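Local coordinates for Exo-1,5-alpha-l-arabinofuranobiosidase (PDB 2YDT), which probably hydrolyses alpha-1,5-linked arabinan from the chain end, releasing arabinobiose, and holds an arabinose-derived iminosugar inhibitor in its pocket, at residues Glu15-Leu29 / Ala342-Ala356. Numbering follows the deposited sequence.
Sequences EIFDPPTNYRDPQVL and AGILPPAGGKNTVSA. With MN (manganese (II) ion), chain I; MN (manganese (II) ion), chain L; SO4 (sulfate ion), chain F.
V354 packs against I16, F17 and V28. Its CG2 meets V28 CB at 4.0 Å and lies at the edge of the F17 ring, while CG1 meets I16 CB. CG1 stands anti to the backbone N (chi1 -172°), which splits the two methyls between these neighbours. The backbones pair antiparallel with a classic beta bulge: I16 N (2.8 Å) and F17 N (3.2 Å) both donate to V354 O, from the same face of its carbonyl plane. F17 O takes V354 N in return. Strand 11-17 is an outermost strand of a four-stranded blade, beside 354-360. This early strand closing the last blade fits a sialidase-like beta-propeller. W45, from the blade of 28-35, also touches F17, V28 and V354.

Buried N352 ties the loops together. Its ND2 donates in its amide plane to both V28 O (3.0 Å) and I344 O (2.9 Å). OD1 accepts I344 N. At the pocket end L29 CD2 meets L345 CD2, and both residues touch the bound arabinofuranose.

The outer side is wetter. D25 OD1 accepts A348 N (2.9 Å) through its syn lone pair. One water joins OD1 to G350 N; another links OD2, weakly, to G349 N. D18 OD1 binds one manganese ion (2.1 Å), otherwise ligated by five waters; OD2 binds another. The chemistry implies a blade joined at V354 by apolar packing and backbone bonds, an amide tying the loops toward the sugar pocket, and carboxylates facing water and manganese.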
ATOM      1  N   GLU A  15       2.723  17.941   9.112  1.00 11.66           N
ATOM      2  CA  GLU A  15       3.412  17.885   7.843  1.00 10.83           C
ATOM      3  C   GLU A  15       4.727  17.191   8.005  1.00 10.83           C
ATOM      4  O   GLU A  15       5.544  17.524   8.886  1.00 12.65           O
ATOM      5  CB  GLU A  15       3.626  19.304   7.289  1.00 12.10           C
ATOM      6  CG  GLU A  15       4.301  19.367   5.914  1.00 12.14           C
ATOM      7  CD  GLU A  15       4.298  20.769   5.376  1.00 13.03           C
ATOM      8  OE1 GLU A  15       5.311  21.446   5.576  1.00 15.75           O
ATOM      9  OE2 GLU A  15       3.266  21.187   4.815  1.00 16.91           O
ATOM     10  N   ILE A  16       4.955  16.227   7.110  1.00  9.09           N
ATOM     11  CA  ILE A  16       6.181  15.456   7.046  1.00  8.98           C
ATOM     12  C   ILE A  16       7.162  16.012   5.997  1.00  8.81           C
ATOM     13  O   ILE A  16       8.374  16.092   6.243  1.00  9.99           O
ATOM     14  CB  ILE A  16       5.835  13.959   6.743  1.00 10.02           C
ATOM     15  CG1 ILE A  16       4.977  13.387   7.892  1.00 10.17           C
ATOM     16  CG2 ILE A  16       7.099  13.143   6.471  1.00 10.97           C
ATOM     17  CD1 ILE A  16       4.489  11.938   7.685  1.00 10.83           C
ATOM     18  N   PHE A  17       6.622  16.389   4.845  1.00  9.00           N
ATOM     19  CA  PHE A  17       7.442  16.931   3.754  1.00  8.16           C
ATOM     20  C   PHE A  17       6.615  17.813   2.831  1.00  8.69           C
ATOM     21  O   PHE A  17       5.539  17.433   2.403  1.00  8.13           O
ATOM     22  CB  PHE A  17       8.029  15.786   2.922  1.00  7.75           C
ATOM     23  CG  PHE A  17       8.880  16.224   1.765  1.00  7.95           C
ATOM     24  CD1 PHE A  17      10.076  16.929   1.963  1.00 11.60           C
ATOM     25  CD2 PHE A  17       8.534  15.870   0.481  1.00  7.68           C
ATOM     26  CE1 PHE A  17      10.873  17.299   0.876  1.00 10.36           C
ATOM     27  CE2 PHE A  17       9.360  16.236  -0.600  1.00  8.71           C
ATOM     28  CZ  PHE A  17      10.490  16.946  -0.387  1.00  8.66           C
ATOM     29  N   ASP A  18       7.154  18.994   2.528  1.00  9.13           N
ATOM     30  CA  ASP A  18       6.607  19.914   1.569  1.00  9.65           C
ATOM     31  C   ASP A  18       7.631  20.035   0.443  1.00  8.53           C
ATOM     32  O   ASP A  18       8.754  20.531   0.670  1.00  9.41           O
ATOM     33  CB  ASP A  18       6.408  21.271   2.241  1.00  9.79           C
ATOM     34  CG  ASP A  18       5.755  22.288   1.345  1.00 11.29           C
ATOM     35  OD1 ASP A  18       5.140  21.949   0.318  1.00  8.68           O
ATOM     36  OD2 ASP A  18       5.823  23.492   1.718  1.00 14.00           O
ATOM     37  N   PRO A  19       7.268  19.589  -0.785  1.00  8.11           N
ATOM     38  CA  PRO A  19       8.246  19.535  -1.851  1.00  7.57           C
ATOM     39  C   PRO A  19       8.728  20.915  -2.321  1.00  7.99           C
ATOM     40  O   PRO A  19       7.976  21.888  -2.249  1.00  8.86           O
ATOM     41  CB  PRO A  19       7.497  18.832  -2.993  1.00  8.24           C
ATOM     42  CG  PRO A  19       6.026  19.091  -2.720  1.00  9.22           C
ATOM     43  CD  PRO A  19       5.907  19.210  -1.227  1.00  8.08           C
ATOM     44  N   PRO A  20       9.957  20.984  -2.823  1.00  8.43           N
ATOM     45  CA  PRO A  20      10.370  22.180  -3.562  1.00  7.83           C
ATOM     46  C   PRO A  20       9.356  22.470  -4.681  1.00  7.80           C
ATOM     47  O   PRO A  20       8.804  21.546  -5.306  1.00  9.50           O
ATOM     48  CB  PRO A  20      11.727  21.785  -4.125  1.00  8.57           C
ATOM     49  CG  PRO A  20      12.227  20.759  -3.221  1.00  9.27           C
ATOM     50  CD  PRO A  20      11.001  19.963  -2.840  1.00  9.05           C
ATOM     51  N   THR A  21       9.128  23.745  -5.000  1.00  8.63           N
ATOM     52  CA  THR A  21       8.056  24.057  -5.921  1.00  8.44           C
ATOM     53  C   THR A  21       8.310  23.674  -7.367  1.00  8.35           C
ATOM     54  O   THR A  21       7.363  23.578  -8.137  1.00  9.04           O
ATOM     55  CB  THR A  21       7.609  25.537  -5.872  1.00  7.93           C
ATOM     56  OG1 THR A  21       8.669  26.382  -6.362  1.00  8.89           O
ATOM     57  CG2 THR A  21       7.215  25.985  -4.429  1.00  8.98           C
ATOM     58  N   ASN A  22       9.572  23.479  -7.723  1.00  8.30           N
ATOM     59  CA  ASN A  22       9.953  22.997  -9.049  1.00  8.46           C
ATOM     60  C   ASN A  22       9.872  21.471  -9.224  1.00  8.79           C
ATOM     61  O   ASN A  22      10.170  20.940 -10.319  1.00  8.92           O
ATOM     62  CB  ASN A  22      11.398  23.447  -9.356  1.00  8.60           C
ATOM     63  CG  ASN A  22      12.399  22.892  -8.370  1.00 10.40           C
ATOM     64  OD1 ASN A  22      12.277  23.105  -7.153  1.00 12.10           O
ATOM     65  ND2 ASN A  22      13.430  22.170  -8.876  1.00 11.58           N
ATOM     66  N   TYR A  23       9.475  20.722  -8.195  1.00  8.61           N
ATOM     67  CA  TYR A  23       9.232  19.289  -8.392  1.00  7.44           C
ATOM     68  C   TYR A  23       8.127  19.072  -9.415  1.00  7.31           C
ATOM     69  O   TYR A  23       7.223  19.917  -9.581  1.00  7.42           O
ATOM     70  CB  TYR A  23       8.873  18.599  -7.048  1.00  7.33           C
ATOM     71  CG  TYR A  23      10.038  18.061  -6.259  1.00  7.61           C
ATOM     72  CD1 TYR A  23      11.307  18.600  -6.348  1.00  7.34           C
ATOM     73  CD2 TYR A  23       9.837  16.999  -5.372  1.00  8.25           C
ATOM     74  CE1 TYR A  23      12.349  18.058  -5.620  1.00  7.54           C
ATOM     75  CE2 TYR A  23      10.880  16.474  -4.633  1.00  8.46           C
ATOM     76  CZ  TYR A  23      12.121  16.983  -4.774  1.00  8.73           C
ATOM     77  OH  TYR A  23      13.156  16.442  -4.025  1.00 10.46           O
ATOM     78  N   ARG A  24       8.229  17.989 -10.172  1.00  7.68           N
ATOM     79  CA  ARG A  24       7.278  17.658 -11.237  1.00  7.30           C
ATOM     80  C   ARG A  24       5.948  17.157 -10.705  1.00  8.53           C
ATOM     81  O   ARG A  24       5.936  16.284  -9.874  1.00  8.63           O
ATOM     82  CB  ARG A  24       7.900  16.613 -12.159  1.00  7.88           C
ATOM     83  CG  ARG A  24       9.198  17.070 -12.821  1.00  9.57           C
ATOM     84  CD  ARG A  24       9.917  15.946 -13.608  1.00  8.60           C
ATOM     85  NE  ARG A  24      10.461  14.916 -12.734  1.00  7.39           N
ATOM     86  CZ  ARG A  24       9.892  13.726 -12.484  1.00  6.56           C
ATOM     87  NH1 ARG A  24       8.780  13.331 -13.115  1.00  7.43           N
ATOM     88  NH2 ARG A  24      10.499  12.884 -11.624  1.00  8.57           N
ATOM     89  N   ASP A  25       4.844  17.682 -11.219  1.00  8.81           N
ATOM     90  CA  ASP A  25       3.464  17.249 -10.869  1.00  8.22           C
ATOM     91  C   ASP A  25       3.388  15.725 -10.933  1.00  8.42           C
ATOM     92  O   ASP A  25       3.832  15.105 -11.942  1.00  8.79           O
ATOM     93  CB  ASP A  25       2.544  17.855 -11.915  1.00  9.09           C
ATOM     94  CG  ASP A  25       1.086  17.794 -11.570  1.00 12.68           C
ATOM     95  OD1 ASP A  25       0.680  17.645 -10.410  1.00 10.03           O
ATOM     96  OD2 ASP A  25       0.323  17.995 -12.539  1.00 17.54           O
ATOM     97  N   PRO A  26       2.887  15.074  -9.850  1.00  8.47           N
ATOM     98  CA  PRO A  26       2.225  15.599  -8.633  1.00  7.97           C
ATOM     99  C   PRO A  26       3.149  15.965  -7.473  1.00  7.24           C
ATOM    100  O   PRO A  26       2.654  16.324  -6.401  1.00  7.01           O
ATOM    101  CB  PRO A  26       1.320  14.437  -8.232  1.00  7.63           C
ATOM    102  CG  PRO A  26       2.150  13.241  -8.562  1.00  8.23           C
ATOM    103  CD  PRO A  26       2.820  13.595  -9.873  1.00  8.21           C
ATOM    104  N   GLN A  27       4.464  15.837  -7.667  1.00  7.43           N
ATOM    105  CA  GLN A  27       5.509  16.288  -6.740  1.00  6.77           C
ATOM    106  C   GLN A  27       5.804  15.249  -5.671  1.00  6.86           C
ATOM    107  O   GLN A  27       6.942  14.824  -5.510  1.00  6.18           O
ATOM    108  CB  GLN A  27       5.258  17.698  -6.174  1.00  7.02           C
ATOM    109  CG  GLN A  27       5.027  18.756  -7.252  1.00  6.43           C
ATOM    110  CD  GLN A  27       4.948  20.146  -6.681  1.00  8.78           C
ATOM    111  OE1 GLN A  27       4.144  20.384  -5.797  1.00  9.22           O
ATOM    112  NE2 GLN A  27       5.802  21.077  -7.160  1.00  8.48           N
ATOM    113  N   VAL A  28       4.776  14.857  -4.938  1.00  6.26           N
ATOM    114  CA  VAL A  28       4.815  13.725  -4.028  1.00  5.43           C
ATOM    115  C   VAL A  28       3.514  12.955  -4.241  1.00  6.19           C
ATOM    116  O   VAL A  28       2.523  13.527  -4.726  1.00  7.15           O
ATOM    117  CB  VAL A  28       4.978  14.146  -2.579  1.00  5.53           C
ATOM    118  CG1 VAL A  28       6.340  14.853  -2.386  1.00  6.22           C
ATOM    119  CG2 VAL A  28       3.765  15.036  -2.082  1.00  7.46           C
ATOM    120  N   LEU A  29       3.514  11.665  -3.884  1.00  5.49           N
ATOM    121  CA  LEU A  29       2.328  10.815  -3.991  1.00  5.44           C
ATOM    122  C   LEU A  29       2.685   9.525  -3.244  1.00  6.90           C
ATOM    123  O   LEU A  29       3.867   9.200  -3.069  1.00  6.13           O
ATOM    124  CB  LEU A  29       2.020  10.507  -5.474  1.00  5.22           C
ATOM    125  CG  LEU A  29       0.622   9.982  -5.787  1.00  5.78           C
ATOM    126  CD1 LEU A  29      -0.450  11.111  -5.615  1.00  6.36           C
ATOM    127  CD2 LEU A  29       0.548   9.335  -7.180  1.00  7.31           C
ATOM    128  N   ALA A 342      -0.093  11.467   0.831  1.00  8.09           N
ATOM    129  CA  ALA A 342       0.765  12.346   0.040  1.00  7.61           C
ATOM    130  C   ALA A 342      -0.009  13.004  -1.085  1.00  8.02           C
ATOM    131  O   ALA A 342       0.523  13.280  -2.156  1.00  8.08           O
ATOM    132  CB  ALA A 342       2.047  11.629  -0.439  1.00  7.47           C
ATOM    133  N   GLY A 343      -1.278  13.304  -0.847  1.00  7.58           N
ATOM    134  CA  GLY A 343      -2.009  14.117  -1.775  1.00  7.67           C
ATOM    135  C   GLY A 343      -2.678  13.336  -2.883  1.00  8.15           C
ATOM    136  O   GLY A 343      -2.875  12.103  -2.792  1.00  7.77           O
ATOM    137  N   ILE A 344      -3.062  14.069  -3.920  1.00  8.31           N
ATOM    138  CA  ILE A 344      -3.916  13.556  -4.969  1.00  8.02           C
ATOM    139  C   ILE A 344      -3.183  13.286  -6.275  1.00  8.55           C
ATOM    140  O   ILE A 344      -2.100  13.806  -6.525  1.00  8.09           O
ATOM    141  CB  ILE A 344      -5.099  14.514  -5.262  1.00  8.73           C
ATOM    142  CG1 ILE A 344      -4.609  15.838  -5.867  1.00 10.35           C
ATOM    143  CG2 ILE A 344      -5.879  14.819  -3.977  1.00  8.61           C
ATOM    144  CD1 ILE A 344      -5.775  16.761  -6.300  1.00 11.70           C
ATOM    145  N   LEU A 345      -3.797  12.450  -7.106  1.00  8.53           N
ATOM    146  CA  LEU A 345      -3.293  12.175  -8.438  1.00  8.67           C
ATOM    147  C   LEU A 345      -3.095  13.450  -9.247  1.00  8.99           C
ATOM    148  O   LEU A 345      -3.827  14.435  -9.025  1.00  8.72           O
ATOM    149  CB  LEU A 345      -4.274  11.264  -9.185  1.00  8.44           C
ATOM    150  CG  LEU A 345      -4.273   9.817  -8.703  1.00  8.99           C
ATOM    151  CD1 LEU A 345      -5.594   9.137  -9.210  1.00  9.90           C
ATOM    152  CD2 LEU A 345      -3.052   9.090  -9.223  1.00  9.76           C
ATOM    153  N   PRO A 346      -2.111  13.453 -10.166  1.00  9.68           N
ATOM    154  CA  PRO A 346      -1.982  14.660 -11.004  1.00  9.60           C
ATOM    155  C   PRO A 346      -3.223  14.848 -11.899  1.00 10.30           C
ATOM    156  O   PRO A 346      -3.858  13.862 -12.325  1.00 10.53           O
ATOM    157  CB  PRO A 346      -0.708  14.374 -11.820  1.00 10.51           C
ATOM    158  CG  PRO A 346      -0.659  12.904 -11.879  1.00 10.88           C
ATOM    159  CD  PRO A 346      -1.165  12.410 -10.593  1.00  9.23           C
ATOM    160  N   PRO A 347      -3.566  16.122 -12.197  1.00 11.02           N
ATOM    161  CA  PRO A 347      -2.846  17.340 -11.840  1.00 11.05           C
ATOM    162  C   PRO A 347      -3.135  17.804 -10.431  1.00  9.88           C
ATOM    163  O   PRO A 347      -4.300  17.926 -10.041  1.00 10.48           O
ATOM    164  CB  PRO A 347      -3.367  18.373 -12.878  1.00 11.55           C
ATOM    165  CG  PRO A 347      -4.693  17.884 -13.258  1.00 12.61           C
ATOM    166  CD  PRO A 347      -4.755  16.396 -13.027  1.00 12.42           C
ATOM    167  N   ALA A 348      -2.075  18.011  -9.641  1.00  9.77           N
ATOM    168  CA  ALA A 348      -2.209  18.355  -8.242  1.00  9.80           C
ATOM    169  C   ALA A 348      -2.014  19.831  -7.911  1.00 10.03           C
ATOM    170  O   ALA A 348      -2.139  20.245  -6.758  1.00 10.26           O
ATOM    171  CB  ALA A 348      -1.281  17.450  -7.361  1.00  9.36           C
ATOM    172  N   GLY A 349      -1.703  20.620  -8.940  1.00 11.57           N
ATOM    173  CA  GLY A 349      -1.658  22.081  -8.786  1.00 11.61           C
ATOM    174  C   GLY A 349      -0.604  22.616  -7.852  1.00 11.30           C
ATOM    175  O   GLY A 349      -0.726  23.728  -7.342  1.00 11.40           O
ATOM    176  N   GLY A 350       0.454  21.842  -7.626  1.00  9.91           N
ATOM    177  CA  GLY A 350       1.530  22.223  -6.711  1.00  9.97           C
ATOM    178  C   GLY A 350       1.223  22.023  -5.234  1.00 10.40           C
ATOM    179  O   GLY A 350       2.035  22.390  -4.403  1.00 10.25           O
ATOM    180  N   LYS A 351       0.071  21.424  -4.895  1.00  9.89           N
ATOM    181  CA  LYS A 351      -0.417  21.482  -3.543  1.00 10.71           C
ATOM    182  C   LYS A 351      -0.209  20.230  -2.699  1.00  9.71           C
ATOM    183  O   LYS A 351      -0.551  20.228  -1.499  1.00  9.72           O
ATOM    184  CB  LYS A 351      -1.892  21.854  -3.564  1.00 12.37           C
ATOM    185  CG  LYS A 351      -2.139  23.240  -4.195  1.00 15.34           C
ATOM    186  CD  LYS A 351      -1.151  24.315  -3.686  1.00 22.30           C
ATOM    187  CE  LYS A 351      -1.640  25.763  -3.951  1.00 26.66           C
ATOM    188  NZ  LYS A 351      -0.582  26.802  -3.736  1.00 25.59           N
ATOM    189  N   ASN A 352       0.299  19.156  -3.295  1.00  7.88           N
ATOM    190  CA  ASN A 352       0.499  17.920  -2.487  1.00  8.52           C
ATOM    191  C   ASN A 352       1.618  18.101  -1.479  1.00  8.56           C
ATOM    192  O   ASN A 352       2.689  18.679  -1.772  1.00  9.21           O
ATOM    193  CB  ASN A 352       0.828  16.675  -3.313  1.00  8.03           C
ATOM    194  CG  ASN A 352      -0.328  16.136  -4.117  1.00  6.90           C
ATOM    195  OD1 ASN A 352      -1.484  16.645  -4.074  1.00  8.07           O
ATOM    196  ND2 ASN A 352      -0.034  15.073  -4.894  1.00  7.08           N
ATOM    197  N   THR A 353       1.389  17.577  -0.271  1.00  8.82           N
ATOM    198  CA  THR A 353       2.426  17.458   0.736  1.00  7.60           C
ATOM    199  C   THR A 353       2.259  16.053   1.343  1.00  7.27           C
ATOM    200  O   THR A 353       1.187  15.438   1.209  1.00  7.72           O
ATOM    201  CB  THR A 353       2.279  18.484   1.873  1.00  8.30           C
ATOM    202  OG1 THR A 353       1.014  18.252   2.547  1.00  9.60           O
ATOM    203  CG2 THR A 353       2.346  19.938   1.287  1.00  9.70           C
ATOM    204  N   VAL A 354       3.295  15.609   2.019  1.00  7.41           N
ATOM    205  CA  VAL A 354       3.252  14.354   2.820  1.00  7.24           C
ATOM    206  C   VAL A 354       2.873  14.749   4.253  1.00  8.15           C
ATOM    207  O   VAL A 354       3.509  15.593   4.851  1.00  7.96           O
ATOM    208  CB  VAL A 354       4.608  13.588   2.800  1.00  8.00           C
ATOM    209  CG1 VAL A 354       4.418  12.205   3.492  1.00  8.34           C
ATOM    210  CG2 VAL A 354       5.137  13.470   1.339  1.00  8.54           C
ATOM    211  N   SER A 355       1.819  14.139   4.794  1.00  8.66           N
ATOM    212  CA  SER A 355       1.425  14.479   6.149  1.00  8.97           C
ATOM    213  C   SER A 355       0.768  13.285   6.831  1.00  8.42           C
ATOM    214  O   SER A 355       0.489  12.277   6.188  1.00  8.43           O
ATOM    215  CB  SER A 355       0.440  15.643   6.143  1.00  8.75           C
ATOM    216  OG  SER A 355      -0.822  15.282   5.589  1.00  8.52           O
ATOM    217  N   ALA A 356       0.519  13.397   8.144  1.00  9.21           N
ATOM    218  CA  ALA A 356      -0.125  12.290   8.870  1.00  8.97           C
ATOM    219  C   ALA A 356      -0.894  12.833  10.061  1.00  9.37           C
ATOM    220  O   ALA A 356      -0.616  13.939  10.542  1.00 10.62           O
ATOM    221  CB  ALA A 356       0.887  11.262   9.338  1.00  9.48           C
TER
HETATM  222 MN    MN I1507       3.909  23.103  -0.989  1.00 11.37          MN
HETATM  223 MN    MN L1510       6.679  24.886   3.220  0.50 21.73          MN
HETATM  224  S   SO4 F1504       3.112  26.366  -5.148  0.80 17.15           S
HETATM  225  O1  SO4 F1504       3.553  25.247  -5.936  0.80 12.64           O
HETATM  226  O2  SO4 F1504       1.637  26.264  -5.069  0.80 19.43           O
HETATM  227  O3  SO4 F1504       3.664  26.442  -3.781  0.80 18.35           O
HETATM  228  O4  SO4 F1504       3.430  27.647  -5.835  0.80 19.33           O
HETATM  229  O   HOH W   1       0.851  19.757   4.756  1.00 17.52           O
HETATM  230  O   HOH W   2       4.607  25.073  -0.089  1.00 10.33           O
HETATM  231  O   HOH W   3       5.582  23.068  -2.469  1.00  8.99           O
HETATM  232  O   HOH W   4       1.539  19.408  -8.525  1.00  9.62           O
HETATM  233  O   HOH W   5      -0.876  20.609 -11.651  1.00 15.63           O
HETATM  234  O   HOH W   6       1.850  18.813  -5.822  1.00  8.81           O
HETATM  235  O   HOH W   7       2.723  24.338  -2.417  1.00  9.15           O
HETATM  236  O   HOH W   8       2.939  21.396  -2.008  1.00  8.66           O
HETATM  237  O   HOH W   9       2.324  23.248   0.541  1.00 10.99           O